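Local coordinates for beta-phenylalanine aminotransferase (Variovorax paradoxus, PDB 4AO9), which probably catalyses the pyridoxal-5'-phosphate-dependent transfer of the amino group of beta-phenylalanine to a keto acid acceptor, as a class-III aminotransferase, at residues G152-L157 and H180-L184. Residues are numbered along the deposited sequence; the frame is centred on the assembly and turned at random.
Sequences GTEANL and HGGVL. With PLP (pyridoxal-5'-phosphate), chain C.
Thr153 meets Gly182 through a hydroxyl that works in two directions: OG1 accepts the N-H of Gly182 (N to OG1 2.9 Å) and donates to phosphate oxygen O2P of PLP, 2.6 Å from OG1. With OG1 beside its own backbone N (chi1 -61°), hydroxyl and amide of Thr153 both reach O2P, while Gly152 N donates to O3P. CG2, anti to that N, touches Val183 CG2 (3.9 Å), the two side chains crossing at about a right angle. Without the hydroxyl, as with an alanine at this position, Gly182 N would probably lose its acceptor and O2P one of its donors. Gly181 passes so close to OG1, its CA 3.0 Å away, that a CB there would collide with the hydroxyl. One turn along the helix, Asn156 ND2 bonds His180 O at 2.9 Å, well off the C=O line (116°), and Leu184 CD1 packs on Asn156 CB (3.7 Å) and against Leu157. Farther out, Asp260 receives both Asn156 ND2 and His180 ND1, and Thr284 holds Asn156 OD1; Thr320 of the second subunit also bonds PLP. Bound by the first-turn amides, the phosphate sits at the N-terminus of helix 152-167, whose dipole would help stabilise its negative charge, and the same threonine ties cofactor to the 180-184 loop.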
ATOM      1  N   GLY A 152       0.438   4.055  -5.001  1.00  6.87           N
ATOM      2  CA  GLY A 152       1.387   4.919  -5.713  1.00  7.06           C
ATOM      3  C   GLY A 152       2.613   5.205  -4.860  1.00  7.21           C
ATOM      4  O   GLY A 152       3.734   5.257  -5.382  1.00  6.91           O
ATOM      5  N   THR A 153       2.420   5.370  -3.548  1.00  6.43           N
ATOM      6  CA  THR A 153       3.536   5.588  -2.628  1.00  7.13           C
ATOM      7  C   THR A 153       4.532   4.432  -2.682  1.00  6.64           C
ATOM      8  O   THR A 153       5.745   4.641  -2.811  1.00  6.85           O
ATOM      9  CB  THR A 153       3.014   5.770  -1.198  1.00  6.66           C
ATOM     10  OG1 THR A 153       2.156   6.919  -1.143  1.00  7.79           O
ATOM     11  CG2 THR A 153       4.157   5.932  -0.196  1.00  8.67           C
ATOM     12  N   GLU A 154       4.027   3.202  -2.627  1.00  6.32           N
ATOM     13  CA  GLU A 154       4.907   2.041  -2.738  1.00  6.16           C
ATOM     14  C   GLU A 154       5.592   1.986  -4.099  1.00  6.15           C
ATOM     15  O   GLU A 154       6.766   1.623  -4.178  1.00  6.55           O
ATOM     16  CB  GLU A 154       4.137   0.737  -2.495  1.00  5.71           C
ATOM     17  CG  GLU A 154       3.800   0.437  -1.023  1.00  8.24           C
ATOM     18  CD  GLU A 154       3.130  -0.908  -0.850  1.00  9.39           C
ATOM     19  OE1 GLU A 154       2.835  -1.589  -1.859  1.00 10.76           O
ATOM     20  OE2 GLU A 154       2.921  -1.291   0.318  1.00 12.00           O
ATOM     21  N   ALA A 155       4.872   2.333  -5.169  1.00  6.02           N
ATOM     22  CA  ALA A 155       5.477   2.297  -6.508  1.00  6.57           C
ATOM     23  C   ALA A 155       6.671   3.251  -6.577  1.00  6.12           C
ATOM     24  O   ALA A 155       7.758   2.896  -7.078  1.00  7.25           O
ATOM     25  CB  ALA A 155       4.455   2.639  -7.564  1.00  6.82           C
ATOM     26  N   ASN A 156       6.483   4.456  -6.060  1.00  6.22           N
ATOM     27  CA  ASN A 156       7.590   5.426  -6.046  1.00  6.50           C
ATOM     28  C   ASN A 156       8.735   4.992  -5.135  1.00  7.17           C
ATOM     29  O   ASN A 156       9.910   5.144  -5.499  1.00  7.42           O
ATOM     30  CB  ASN A 156       7.079   6.814  -5.682  1.00  7.19           C
ATOM     31  CG  ASN A 156       6.407   7.494  -6.846  1.00  7.32           C
ATOM     32  OD1 ASN A 156       6.884   7.413  -7.987  1.00  8.39           O
ATOM     33  ND2 ASN A 156       5.298   8.174  -6.575  1.00  7.98           N
ATOM     34  N   LEU A 157       8.418   4.428  -3.969  1.00  6.65           N
ATOM     35  CA  LEU A 157       9.472   3.901  -3.093  1.00  7.48           C
ATOM     36  C   LEU A 157      10.299   2.840  -3.812  1.00  7.14           C
ATOM     37  O   LEU A 157      11.541   2.834  -3.723  1.00  7.62           O
ATOM     38  CB  LEU A 157       8.884   3.324  -1.799  1.00  7.65           C
ATOM     39  CG  LEU A 157       8.438   4.373  -0.777  1.00  8.36           C
ATOM     40  CD1 LEU A 157       7.604   3.724   0.324  1.00  9.65           C
ATOM     41  CD2 LEU A 157       9.643   5.130  -0.178  1.00 10.12           C
ATOM     42  N   HIS A 180       4.743  12.615  -4.157  1.00  7.88           N
ATOM     43  CA  HIS A 180       4.989  11.267  -4.664  1.00  7.63           C
ATOM     44  C   HIS A 180       4.434  10.206  -3.724  1.00  7.27           C
ATOM     45  O   HIS A 180       4.730   9.017  -3.865  1.00  7.46           O
ATOM     46  CB  HIS A 180       6.480  11.075  -4.933  1.00  7.72           C
ATOM     47  CG  HIS A 180       7.040  12.123  -5.843  1.00  7.53           C
ATOM     48  ND1 HIS A 180       6.716  12.191  -7.181  1.00  7.19           N
ATOM     49  CD2 HIS A 180       7.883  13.162  -5.603  1.00  7.40           C
ATOM     50  CE1 HIS A 180       7.347  13.220  -7.728  1.00  7.07           C
ATOM     51  NE2 HIS A 180       8.062  13.820  -6.794  1.00  7.68           N
ATOM     52  N   GLY A 181       3.606  10.651  -2.778  1.00  7.58           N
ATOM     53  CA  GLY A 181       2.957   9.750  -1.830  1.00  8.57           C
ATOM     54  C   GLY A 181       3.151  10.153  -0.391  1.00  9.54           C
ATOM     55  O   GLY A 181       3.781  11.174  -0.103  1.00  9.62           O
ATOM     56  N   GLY A 182       2.638   9.305   0.505  1.00 10.10           N
ATOM     57  CA  GLY A 182       2.504   9.637   1.926  1.00 10.93           C
ATOM     58  C   GLY A 182       3.792   9.896   2.672  1.00 11.63           C
ATOM     59  O   GLY A 182       3.788  10.595   3.687  1.00 13.34           O
ATOM     60  N   VAL A 183       4.882   9.318   2.182  1.00 10.56           N
ATOM     61  CA  VAL A 183       6.192   9.526   2.793  1.00 10.37           C
ATOM     62  C   VAL A 183       7.181  10.090   1.778  1.00  9.49           C
ATOM     63  O   VAL A 183       8.389   9.976   1.956  1.00  8.88           O
ATOM     64  CB  VAL A 183       6.743   8.244   3.466  1.00 10.59           C
ATOM     65  CG1 VAL A 183       5.894   7.864   4.681  1.00 11.84           C
ATOM     66  CG2 VAL A 183       6.795   7.084   2.464  1.00 11.13           C
ATOM     67  N   LEU A 184       6.654  10.708   0.714  1.00  9.12           N
ATOM     68  CA  LEU A 184       7.491  11.315  -0.334  1.00  9.34           C
ATOM     69  C   LEU A 184       6.932  12.642  -0.826  1.00  9.52           C
ATOM     70  O   LEU A 184       6.619  12.799  -2.005  1.00 10.45           O
ATOM     71  CB  LEU A 184       7.660  10.346  -1.514  1.00  8.67           C
ATOM     72  CG  LEU A 184       8.418   9.035  -1.267  1.00  8.72           C
ATOM     73  CD1 LEU A 184       8.206   8.109  -2.457  1.00  9.59           C
ATOM     74  CD2 LEU A 184       9.909   9.274  -1.042  1.00  9.68           C
TER
HETATM   75  N1  PLP C1267       2.187  10.415  -6.916  1.00  8.34           N
HETATM   76  C2  PLP C1267       1.239  11.198  -7.429  1.00  8.62           C
HETATM   77  C2A PLP C1267       1.657  12.168  -8.535  1.00 10.22           C
HETATM   78  C3  PLP C1267      -0.079  11.107  -6.970  1.00 10.24           C
HETATM   79  O3  PLP C1267      -0.940  11.847  -7.480  1.00 13.15           O
HETATM   80  C4  PLP C1267      -0.442  10.202  -5.959  1.00 10.83           C
HETATM   81  C4A PLP C1267      -1.882  10.044  -5.433  1.00 14.84           C
HETATM   82  C5  PLP C1267       0.611   9.422  -5.430  1.00  8.01           C
HETATM   83  C6  PLP C1267       1.906   9.557  -5.931  1.00  8.33           C
HETATM   84  C5A PLP C1267       0.362   8.406  -4.299  1.00  9.58           C
HETATM   85  O4P PLP C1267      -0.445   7.344  -4.591  1.00  8.23           O
HETATM   86  P   PLP C1267      -1.159   6.599  -3.354  1.00  9.08           P
HETATM   87  O1P PLP C1267      -2.143   7.637  -2.692  1.00  9.42           O
HETATM   88  O2P PLP C1267      -0.063   6.169  -2.316  1.00  9.24           O
HETATM   89  O3P PLP C1267      -1.820   5.399  -3.943  1.00  9.12           O